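PDB 1PMY: pseudoazurin, which binds a single copper ion in a plastocyanin-like fold and probably serves as an electron carrier in the periplasm. Local coordinates for residues Arg24-Gly28 with Lys67-Glu71. Residues are numbered along the deposited sequence; the frame is centred on the assembly and turned at random.
Sequences RLKPG and KFDKE
At one end of the cupredoxin beta-sandwich, away from the copper site, the turn leaving strand 17-25 is tied to the loop between strands 64-67 and 72-77 through G28, whose N and O are held by the first residue of that loop, F68, and the last of the strand before it, K67. G28 N donates to F68 O at 2.7 Å, a fairly straight bond (158° at the hydrogen). K67 answers with its side chain: CG lies anti to the backbone N (chi1 -167°), the chain runs extended to CE, and a final bend at chi4 brings NZ within 2.8 Å of G28 O, in the carbonyl plane. The buried side of the contact is apolar: L25 crosses F68 at about a right angle, one methyl, CD1, resting 3.4 Å from F68 CD1 at a slant to the ring. At the partly exposed edge the proline ring makes van der Waals contact with the E71 side chain, P27 CG lying 3.6 Å from E71 OE2, while E71 OE1 accepts from the backbone N of D94 and K95. Further in, L25 and F68 both pack on V90 and I31, and Y74 meets the F68 ring edge-to-face, so that the end of strand 17-25 and the loop pack against strands 30-34, 72-77 and 87-92.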
loop_
_atom_site.group_PDB
_atom_site.type_symbol
_atom_site.label_atom_id
_atom_site.label_comp_id
_atom_site.label_asym_id
_atom_site.label_seq_id
_atom_site.Cartn_x
_atom_site.Cartn_y
_atom_site.Cartn_z
ATOM N N ARG A 24 3.699 8.652 -3.310
ATOM C CA ARG A 24 5.135 9.062 -3.273
ATOM C C ARG A 24 5.374 9.890 -2.029
ATOM O O ARG A 24 4.634 10.893 -1.908
ATOM C CB ARG A 24 5.561 9.700 -4.565
ATOM C CG ARG A 24 5.351 8.837 -5.810
ATOM C CD ARG A 24 5.702 9.579 -7.079
ATOM N NE ARG A 24 4.880 9.087 -8.235
ATOM C CZ ARG A 24 5.358 8.250 -9.148
ATOM N NH1 ARG A 24 6.629 7.854 -9.134
ATOM N NH2 ARG A 24 4.558 7.747 -10.109
ATOM N N LEU A 25 6.232 9.559 -1.124
ATOM C CA LEU A 25 6.467 10.256 0.145
ATOM C C LEU A 25 7.977 10.493 0.304
ATOM O O LEU A 25 8.786 9.841 -0.312
ATOM C CB LEU A 25 6.126 9.264 1.309
ATOM C CG LEU A 25 4.663 8.861 1.473
ATOM C CD1 LEU A 25 4.496 8.072 2.775
ATOM C CD2 LEU A 25 3.787 10.083 1.561
ATOM N N LYS A 26 8.246 11.355 1.270
ATOM C CA LYS A 26 9.597 11.666 1.709
ATOM C C LYS A 26 9.717 11.027 3.092
ATOM O O LYS A 26 8.669 10.798 3.710
ATOM C CB LYS A 26 9.809 13.181 1.920
ATOM C CG LYS A 26 9.769 13.891 0.537
ATOM C CD LYS A 26 10.982 14.816 0.452
ATOM C CE LYS A 26 12.335 14.033 0.511
ATOM N NZ LYS A 26 13.362 15.043 0.996
ATOM N N PRO A 27 10.944 10.738 3.478
ATOM C CA PRO A 27 11.166 10.156 4.816
ATOM C C PRO A 27 10.599 11.158 5.837
ATOM O O PRO A 27 10.796 12.388 5.730
ATOM C CB PRO A 27 12.686 9.984 4.878
ATOM C CG PRO A 27 13.250 10.370 3.588
ATOM C CD PRO A 27 12.191 11.031 2.767
ATOM N N GLY A 28 9.907 10.640 6.842
ATOM C CA GLY A 28 9.260 11.474 7.890
ATOM C C GLY A 28 7.773 11.653 7.558
ATOM O O GLY A 28 7.033 11.922 8.511
ATOM N N LYS A 67 3.546 6.224 9.996
ATOM C CA LYS A 67 4.673 7.142 9.745
ATOM C C LYS A 67 5.766 6.296 9.047
ATOM O O LYS A 67 5.909 5.042 9.352
ATOM C CB LYS A 67 5.119 7.868 10.994
ATOM C CG LYS A 67 6.063 9.050 10.742
ATOM C CD LYS A 67 6.360 9.728 12.052
ATOM C CE LYS A 67 7.144 10.990 12.156
ATOM N NZ LYS A 67 6.570 12.002 11.244
ATOM N N PHE A 68 6.463 6.921 8.116
ATOM C CA PHE A 68 7.468 6.246 7.319
ATOM C C PHE A 68 8.842 6.869 7.533
ATOM O O PHE A 68 9.031 8.060 7.201
ATOM C CB PHE A 68 7.135 6.268 5.839
ATOM C CG PHE A 68 5.921 5.515 5.467
ATOM C CD1 PHE A 68 4.632 6.035 5.549
ATOM C CD2 PHE A 68 6.088 4.215 4.950
ATOM C CE1 PHE A 68 3.522 5.278 5.172
ATOM C CE2 PHE A 68 5.005 3.431 4.587
ATOM C CZ PHE A 68 3.721 3.941 4.689
ATOM N N ASP A 69 9.799 6.054 7.982
ATOM C CA ASP A 69 11.144 6.592 8.107
ATOM C C ASP A 69 12.147 5.944 7.180
ATOM O O ASP A 69 13.019 6.680 6.670
ATOM C CB ASP A 69 11.568 6.692 9.579
ATOM C CG ASP A 69 11.790 5.233 9.994
ATOM O OD1 ASP A 69 10.772 4.508 10.005
ATOM O OD2 ASP A 69 12.996 4.854 10.171
ATOM N N LYS A 70 12.049 4.652 6.943
ATOM C CA LYS A 70 13.031 3.959 6.093
ATOM C C LYS A 70 12.692 4.230 4.662
ATOM O O LYS A 70 11.477 4.056 4.297
ATOM C CB LYS A 70 13.004 2.453 6.323
ATOM C CG LYS A 70 13.071 1.976 7.775
ATOM C CD LYS A 70 14.509 1.911 8.244
ATOM C CE LYS A 70 14.448 1.651 9.799
ATOM N NZ LYS A 70 15.871 1.437 10.207
ATOM N N GLU A 71 13.591 4.572 3.815
ATOM C CA GLU A 71 13.278 4.759 2.362
ATOM C C GLU A 71 13.133 3.404 1.651
ATOM O O GLU A 71 13.698 2.377 2.110
ATOM C CB GLU A 71 14.443 5.506 1.712
ATOM C CG GLU A 71 14.594 6.954 2.280
ATOM C CD GLU A 71 15.536 7.718 1.369
ATOM O OE1 GLU A 71 15.877 7.370 0.256
ATOM O OE2 GLU A 71 15.917 8.757 1.842
#